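Local coordinates for hydrolase, putative (Plasmodium vivax, PDB 2B30), which probably acts as a magnesium-dependent phosphatase of the haloacid dehalogenase superfamily and holds a calcium ion at its acidic metal site, at residues T117-E122 with N204-F209; S262-N267 with S271-A276. One frame throughout, in Å; residues are numbered along the deposited sequence.

Interaction 1 of 2, residues T117-E122 with N204-F209; sequences TDVYAE and NKLTIF
E122 and K205 make the polar half of this contact, a salt bridge between the first turns of helix 117-129 and K205, beside strand 206-210. NZ of K205 donates to OE1 of E122 over 2.6 Å. It reaches that oxygen on its syn side but 30° out of the carboxylate plane, and the second oxygen, OE2, lies 3.6 Å from NZ. The bridge is therefore one-pronged. The glutamate leaves the helix extended, its CG anti to the backbone N (chi1 -172°), and the lysine turns at its third torsion (chi3 76°); the two side chains meet at about a right angle, with NZ arriving at OE1.

The apolar half is small and centres on one methyl group. V119 points toward the other segment and touches it with CG1, which meets CG of L206 at 3.8 Å and the carbonyl O of K205 at 3.6 Å. The valine and leucine side chains pass one another in opposite directions, and the valine methyl lies against the methine carbon of the leucine. Backbones stay well apart, the closest CA atoms being those of V119 and K205 at 7.0 Å.

Outside the pair, L206 also packs on V218 of the neighbouring strand 216-220, and V119 on K260 of the second subunit. D118 forms a long, weak ion pair with that same K260, and N204 hydrogen-bonds through ND2 to the carbonyl of F259 of the second subunit.

The two segments bury just 186 Å² in all, and E122 is exposed. The chemistry implies a buried methyl contact joining the helix to a strand that is outermost in its sheet within this chain, with a charge pair at its solvent-facing margin, where water would probably weaken the attraction.

Interaction 2 of 2, residues S262-N267 with S271-A276; sequences SFAVAN and SAKSHA
The beta-alpha-beta unit formed by strand 261-264, helix 270-275 and strand 278-279 contains this contact, in which the helix packs back against the first strand. The axes of 262-264 and 271-275 come within 7.4 Å, with N-to-C directions 150° apart, so the helix returns nearly antiparallel to the strand.

Small side chains allow the close approach. CB of A264 points at the helix, 3.8 Å from CA of K273, and is similarly near the carbonyl O of A272. It also meets CB of A276 at 3.8 Å, a methyl-to-methyl contact at the residue where the chain leaves helical geometry. Further back along the strand, OG of S262 sits 3.4 Å from CA of A276. With chi1 at 67° the hydroxyl lies between the backbone N and the carbonyl carbon, and from there OG reaches both A276 and its hydrogen-bond partners, O of L256 and N of K277.

At the other end K273 stretches out fully beyond CG along the loop after the strand. Its NZ makes a weak hydrogen bond to the carbonyl O of A266 at 2.8 Å, a distance that fixes little at this resolution.

Around this core, strand 261-264 is flanked in the sheet by 243-247 and 278-279, with F263 turned from the helix onto L292 of helix 288-297. A272 packs on L256 of helix 253-257, while V265 touches D248, a calcium ligand.

Overall arrangement
Along the chain the two contacts come in series, interaction 1 closing before interaction 2 opens, and their centres lie 28 Å apart. They share no sheet: interaction 1 joins helix 117-129 to the edge of the six-stranded sheet, whereas interaction 2 belongs to the eight-stranded sheet that carries the metal site. This separation fits a HAD-type core with an inserted cap, as in Cof-like relatives. Nearest atoms are about 9 Å apart and do not touch. Both contacts, however, meet the second subunit: N204 of interaction 1 reaches the carbonyl of H275 in the partner chain, so the regions of both contacts take part in the dimer interface.

Interaction 1 of 2, residues T117-E122 with N204-F209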
ATOM      1  N   THR A 117      15.401  -5.050  14.875  1.00 34.76           N
ATOM      2  CA  THR A 117      15.883  -5.225  16.252  1.00 36.88           C
ATOM      3  C   THR A 117      16.241  -3.903  16.968  1.00 39.61           C
ATOM      4  O   THR A 117      16.128  -3.805  18.184  1.00 41.62           O
ATOM      5  CB  THR A 117      17.105  -6.161  16.311  1.00 35.57           C
ATOM      6  OG1 THR A 117      18.240  -5.475  15.794  1.00 33.28           O
ATOM      7  CG2 THR A 117      16.877  -7.439  15.505  1.00 35.29           C
ATOM      8  N   ASP A 118      16.681  -2.892  16.226  1.00 42.62           N
ATOM      9  CA  ASP A 118      16.948  -1.578  16.826  1.00 42.66           C
ATOM     10  C   ASP A 118      15.628  -0.900  17.208  1.00 42.54           C
ATOM     11  O   ASP A 118      15.505  -0.342  18.296  1.00 43.29           O
ATOM     12  CB  ASP A 118      17.818  -0.691  15.910  1.00 43.30           C
ATOM     13  CG  ASP A 118      17.179  -0.414  14.540  1.00 49.01           C
ATOM     14  OD1 ASP A 118      17.109  -1.339  13.698  1.00 54.89           O
ATOM     15  OD2 ASP A 118      16.764   0.741  14.289  1.00 53.71           O
ATOM     16  N   VAL A 119      14.629  -0.988  16.333  1.00 43.65           N
ATOM     17  CA  VAL A 119      13.293  -0.440  16.630  1.00 42.09           C
ATOM     18  C   VAL A 119      12.617  -1.235  17.745  1.00 41.18           C
ATOM     19  O   VAL A 119      11.954  -0.654  18.596  1.00 42.37           O
ATOM     20  CB  VAL A 119      12.358  -0.424  15.381  1.00 41.04           C
ATOM     21  CG1 VAL A 119      11.007   0.204  15.727  1.00 40.07           C
ATOM     22  CG2 VAL A 119      13.001   0.335  14.230  1.00 41.36           C
ATOM     23  N   TYR A 120      12.773  -2.558  17.735  1.00 40.78           N
ATOM     24  CA  TYR A 120      12.151  -3.400  18.765  1.00 40.83           C
ATOM     25  C   TYR A 120      12.713  -3.078  20.142  1.00 40.73           C
ATOM     26  O   TYR A 120      11.961  -2.957  21.100  1.00 41.69           O
ATOM     27  CB  TYR A 120      12.331  -4.888  18.467  1.00 39.12           C
ATOM     28  CG  TYR A 120      11.681  -5.783  19.501  1.00 40.42           C
ATOM     29  CD1 TYR A 120      10.310  -6.044  19.465  1.00 39.97           C
ATOM     30  CD2 TYR A 120      12.436  -6.365  20.524  1.00 40.42           C
ATOM     31  CE1 TYR A 120       9.709  -6.864  20.423  1.00 39.14           C
ATOM     32  CE2 TYR A 120      11.844  -7.181  21.485  1.00 39.04           C
ATOM     33  CZ  TYR A 120      10.480  -7.430  21.426  1.00 38.70           C
ATOM     34  OH  TYR A 120       9.898  -8.250  22.370  1.00 36.26           O
ATOM     35  N   ALA A 121      14.033  -2.935  20.232  1.00 41.44           N
ATOM     36  CA  ALA A 121      14.690  -2.524  21.477  1.00 40.62           C
ATOM     37  C   ALA A 121      14.105  -1.208  21.974  1.00 41.09           C
ATOM     38  O   ALA A 121      13.799  -1.054  23.162  1.00 41.61           O
ATOM     39  CB  ALA A 121      16.183  -2.384  21.280  1.00 38.42           C
ATOM     40  N   GLU A 122      13.937  -0.260  21.065  1.00 40.59           N
ATOM     41  CA  GLU A 122      13.404   1.019  21.463  1.00 42.14           C
ATOM     42  C   GLU A 122      11.987   0.818  21.941  1.00 40.26           C
ATOM     43  O   GLU A 122      11.580   1.392  22.948  1.00 42.16           O
ATOM     44  CB  GLU A 122      13.449   2.027  20.324  1.00 41.90           C
ATOM     45  CG  GLU A 122      13.073   3.424  20.782  1.00 47.58           C
ATOM     46  CD  GLU A 122      13.384   4.500  19.752  1.00 53.03           C
ATOM     47  OE1 GLU A 122      13.483   4.173  18.543  1.00 58.74           O
ATOM     48  OE2 GLU A 122      13.528   5.677  20.157  1.00 55.78           O
ATOM     49  N   ASN A 204       6.470   6.581  11.441  1.00 34.81           N
ATOM     50  CA  ASN A 204       7.424   6.092  10.421  1.00 35.51           C
ATOM     51  C   ASN A 204       8.504   5.137  10.965  1.00 35.68           C
ATOM     52  O   ASN A 204       9.624   5.139  10.480  1.00 35.06           O
ATOM     53  CB  ASN A 204       8.125   7.253   9.687  1.00 35.83           C
ATOM     54  CG  ASN A 204       7.171   8.126   8.903  1.00 34.23           C
ATOM     55  OD1 ASN A 204       6.622   9.088   9.437  1.00 36.19           O
ATOM     56  ND2 ASN A 204       6.997   7.821   7.624  1.00 29.15           N
ATOM     57  N   LYS A 205       8.171   4.346  11.980  1.00 36.37           N
ATOM     58  CA  LYS A 205       9.063   3.311  12.504  1.00 36.88           C
ATOM     59  C   LYS A 205       8.346   1.966  12.734  1.00 35.96           C
ATOM     60  O   LYS A 205       8.989   0.913  12.808  1.00 35.14           O
ATOM     61  CB  LYS A 205       9.715   3.810  13.793  1.00 37.40           C
ATOM     62  CG  LYS A 205      10.657   4.987  13.551  1.00 41.07           C
ATOM     63  CD  LYS A 205      11.066   5.698  14.826  1.00 42.55           C
ATOM     64  CE  LYS A 205      12.100   4.913  15.613  1.00 46.32           C
ATOM     65  NZ  LYS A 205      12.662   5.749  16.705  1.00 46.67           N
ATOM     66  N   LEU A 206       7.017   2.008  12.832  1.00 36.10           N
ATOM     67  CA  LEU A 206       6.189   0.828  13.070  1.00 36.51           C
ATOM     68  C   LEU A 206       4.809   1.053  12.473  1.00 35.85           C
ATOM     69  O   LEU A 206       4.338   2.185  12.379  1.00 38.74           O
ATOM     70  CB  LEU A 206       6.011   0.569  14.575  1.00 36.75           C
ATOM     71  CG  LEU A 206       7.197   0.026  15.380  1.00 38.32           C
ATOM     72  CD1 LEU A 206       6.954   0.192  16.881  1.00 36.40           C
ATOM     73  CD2 LEU A 206       7.465  -1.432  15.029  1.00 40.50           C
ATOM     74  N   THR A 207       4.176  -0.040  12.074  1.00 33.13           N
ATOM     75  CA  THR A 207       2.765  -0.056  11.734  1.00 31.66           C
ATOM     76  C   THR A 207       1.957  -0.228  13.025  1.00 33.48           C
ATOM     77  O   THR A 207       2.115  -1.228  13.734  1.00 32.15           O
ATOM     78  CB  THR A 207       2.495  -1.240  10.802  1.00 30.51           C
ATOM     79  OG1 THR A 207       3.279  -1.081   9.617  1.00 30.36           O
ATOM     80  CG2 THR A 207       1.021  -1.361  10.448  1.00 28.42           C
ATOM     81  N   ILE A 208       1.108   0.742  13.345  1.00 34.65           N
ATOM     82  CA  ILE A 208       0.264   0.643  14.530  1.00 35.67           C
ATOM     83  C   ILE A 208      -1.202   0.762  14.138  1.00 36.46           C
ATOM     84  O   ILE A 208      -1.684   1.854  13.849  1.00 35.08           O
ATOM     85  CB  ILE A 208       0.592   1.729  15.585  1.00 36.22           C
ATOM     86  CG1 ILE A 208       2.051   1.643  16.044  1.00 38.47           C
ATOM     87  CG2 ILE A 208      -0.331   1.598  16.795  1.00 37.52           C
ATOM     88  CD1 ILE A 208       2.882   2.875  15.697  1.00 39.71           C
ATOM     89  N   PHE A 209      -1.907  -0.365  14.139  1.00 37.50           N
ATOM     90  CA  PHE A 209      -3.349  -0.355  13.932  1.00 39.25           C
ATOM     91  C   PHE A 209      -4.074  -0.369  15.270  1.00 40.87           C
ATOM     92  O   PHE A 209      -3.532  -0.814  16.282  1.00 38.62           O
ATOM     93  CB  PHE A 209      -3.797  -1.546  13.087  1.00 39.19           C
ATOM     94  CG  PHE A 209      -3.403  -1.450  11.631  1.00 41.91           C
ATOM     95  CD1 PHE A 209      -3.857  -0.396  10.837  1.00 42.21           C
ATOM     96  CD2 PHE A 209      -2.601  -2.427  11.042  1.00 40.74           C
ATOM     97  CE1 PHE A 209      -3.504  -0.307   9.487  1.00 40.66           C
ATOM     98  CE2 PHE A 209      -2.250  -2.344   9.691  1.00 40.98           C
ATOM     99  CZ  PHE A 209      -2.702  -1.286   8.913  1.00 38.27           C
TER

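Interaction 2 of 2, residues S262-N267 with S271-A276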
ATOM      1  N   SER A 262     -14.526  -5.492  -3.616  1.00 30.41           N
ATOM      2  CA  SER A 262     -14.272  -5.343  -2.191  1.00 31.17           C
ATOM      3  C   SER A 262     -15.553  -4.987  -1.476  1.00 33.40           C
ATOM      4  O   SER A 262     -16.313  -4.103  -1.905  1.00 34.14           O
ATOM      5  CB  SER A 262     -13.195  -4.285  -1.916  1.00 31.39           C
ATOM      6  OG  SER A 262     -13.625  -2.977  -2.257  1.00 29.93           O
ATOM      7  N   PHE A 263     -15.791  -5.681  -0.373  1.00 35.49           N
ATOM      8  CA  PHE A 263     -17.053  -5.571   0.328  1.00 36.62           C
ATOM      9  C   PHE A 263     -16.838  -5.347   1.810  1.00 36.46           C
ATOM     10  O   PHE A 263     -16.039  -6.045   2.434  1.00 33.76           O
ATOM     11  CB  PHE A 263     -17.869  -6.837   0.083  1.00 38.10           C
ATOM     12  CG  PHE A 263     -18.320  -6.981  -1.337  1.00 39.21           C
ATOM     13  CD1 PHE A 263     -19.519  -6.427  -1.757  1.00 41.23           C
ATOM     14  CD2 PHE A 263     -17.534  -7.640  -2.264  1.00 39.56           C
ATOM     15  CE1 PHE A 263     -19.930  -6.545  -3.080  1.00 39.99           C
ATOM     16  CE2 PHE A 263     -17.940  -7.758  -3.581  1.00 38.68           C
ATOM     17  CZ  PHE A 263     -19.140  -7.205  -3.988  1.00 38.63           C
ATOM     18  N   ALA A 264     -17.545  -4.363   2.367  1.00 36.67           N
ATOM     19  CA  ALA A 264     -17.525  -4.129   3.814  1.00 36.25           C
ATOM     20  C   ALA A 264     -18.815  -4.628   4.444  1.00 35.59           C
ATOM     21  O   ALA A 264     -19.900  -4.352   3.952  1.00 36.96           O
ATOM     22  CB  ALA A 264     -17.325  -2.669   4.119  1.00 36.79           C
ATOM     23  N   VAL A 265     -18.692  -5.381   5.531  1.00 36.89           N
ATOM     24  CA  VAL A 265     -19.870  -5.856   6.258  1.00 37.17           C
ATOM     25  C   VAL A 265     -20.682  -4.679   6.796  1.00 38.02           C
ATOM     26  O   VAL A 265     -20.150  -3.587   7.009  1.00 32.84           O
ATOM     27  CB  VAL A 265     -19.501  -6.800   7.437  1.00 37.07           C
ATOM     28  CG1 VAL A 265     -19.243  -8.209   6.946  1.00 38.25           C
ATOM     29  CG2 VAL A 265     -18.294  -6.275   8.219  1.00 38.79           C
ATOM     30  N   ALA A 266     -21.975  -4.918   7.008  1.00 41.48           N
ATOM     31  CA  ALA A 266     -22.885  -3.925   7.596  1.00 41.85           C
ATOM     32  C   ALA A 266     -22.336  -3.326   8.886  1.00 43.04           C
ATOM     33  O   ALA A 266     -22.516  -2.128   9.151  1.00 45.08           O
ATOM     34  CB  ALA A 266     -24.225  -4.560   7.868  1.00 42.50           C
ATOM     35  N   ASN A 267     -21.666  -4.157   9.685  1.00 41.78           N
ATOM     36  CA  ASN A 267     -21.053  -3.694  10.937  1.00 42.48           C
ATOM     37  C   ASN A 267     -19.658  -3.071  10.787  1.00 43.63           C
ATOM     38  O   ASN A 267     -18.987  -2.807  11.779  1.00 44.22           O
ATOM     39  CB  ASN A 267     -21.002  -4.829  11.964  1.00 42.28           C
ATOM     40  CG  ASN A 267     -20.382  -6.097  11.416  1.00 41.07           C
ATOM     41  OD1 ASN A 267     -20.995  -6.808  10.621  1.00 43.73           O
ATOM     42  ND2 ASN A 267     -19.179  -6.407  11.864  1.00 43.81           N
ATOM     43  N   SER A 271     -14.804   4.131   7.998  1.00 44.23           N
ATOM     44  CA  SER A 271     -13.683   4.170   7.071  1.00 44.06           C
ATOM     45  C   SER A 271     -13.690   2.976   6.103  1.00 43.61           C
ATOM     46  O   SER A 271     -13.556   3.142   4.891  1.00 43.12           O
ATOM     47  CB  SER A 271     -12.386   4.191   7.851  1.00 44.10           C
ATOM     48  OG  SER A 271     -11.305   3.963   6.982  1.00 49.12           O
ATOM     49  N   ALA A 272     -13.863   1.777   6.645  1.00 42.68           N
ATOM     50  CA  ALA A 272     -13.883   0.565   5.842  1.00 41.07           C
ATOM     51  C   ALA A 272     -15.055   0.573   4.875  1.00 40.69           C
ATOM     52  O   ALA A 272     -14.924   0.127   3.735  1.00 41.87           O
ATOM     53  CB  ALA A 272     -13.950  -0.662   6.736  1.00 40.82           C
ATOM     54  N   LYS A 273     -16.200   1.069   5.335  1.00 40.73           N
ATOM     55  CA  LYS A 273     -17.411   1.135   4.504  1.00 39.99           C
ATOM     56  C   LYS A 273     -17.218   2.000   3.256  1.00 37.23           C
ATOM     57  O   LYS A 273     -17.728   1.656   2.186  1.00 37.34           O
ATOM     58  CB  LYS A 273     -18.607   1.668   5.315  1.00 40.94           C
ATOM     59  CG  LYS A 273     -19.262   0.638   6.249  1.00 41.54           C
ATOM     60  CD  LYS A 273     -20.485   1.213   6.985  1.00 41.11           C
ATOM     61  CE  LYS A 273     -21.180   0.144   7.828  1.00 40.55           C
ATOM     62  NZ  LYS A 273     -22.447   0.600   8.473  1.00 38.96           N
ATOM     63  N   SER A 274     -16.490   3.113   3.400  1.00 33.80           N
ATOM     64  CA  SER A 274     -16.264   4.038   2.291  1.00 33.00           C
ATOM     65  C   SER A 274     -15.146   3.577   1.360  1.00 33.45           C
ATOM     66  O   SER A 274     -15.220   3.811   0.154  1.00 33.52           O
ATOM     67  CB  SER A 274     -15.974   5.455   2.791  1.00 31.75           C
ATOM     68  OG  SER A 274     -14.957   5.449   3.765  1.00 36.02           O
ATOM     69  N   HIS A 275     -14.119   2.932   1.908  1.00 32.52           N
ATOM     70  CA  HIS A 275     -12.973   2.510   1.098  1.00 33.90           C
ATOM     71  C   HIS A 275     -13.304   1.287   0.241  1.00 36.08           C
ATOM     72  O   HIS A 275     -12.711   1.078  -0.828  1.00 36.29           O
ATOM     73  CB  HIS A 275     -11.741   2.282   1.978  1.00 34.55           C
ATOM     74  CG  HIS A 275     -11.021   3.547   2.327  1.00 34.07           C
ATOM     75  ND1 HIS A 275     -10.091   4.122   1.490  1.00 36.05           N
ATOM     76  CD2 HIS A 275     -11.114   4.362   3.404  1.00 34.52           C
ATOM     77  CE1 HIS A 275      -9.645   5.241   2.034  1.00 37.41           C
ATOM     78  NE2 HIS A 275     -10.247   5.407   3.197  1.00 34.31           N
ATOM     79  N   ALA A 276     -14.270   0.501   0.707  1.00 37.25           N
ATOM     80  CA  ALA A 276     -14.787  -0.637  -0.043  1.00 37.80           C
ATOM     81  C   ALA A 276     -15.664  -0.164  -1.191  1.00 36.95           C
ATOM     82  O   ALA A 276     -16.077   0.983  -1.218  1.00 38.50           O
ATOM     83  CB  ALA A 276     -15.578  -1.555   0.880  1.00 38.50           C
TER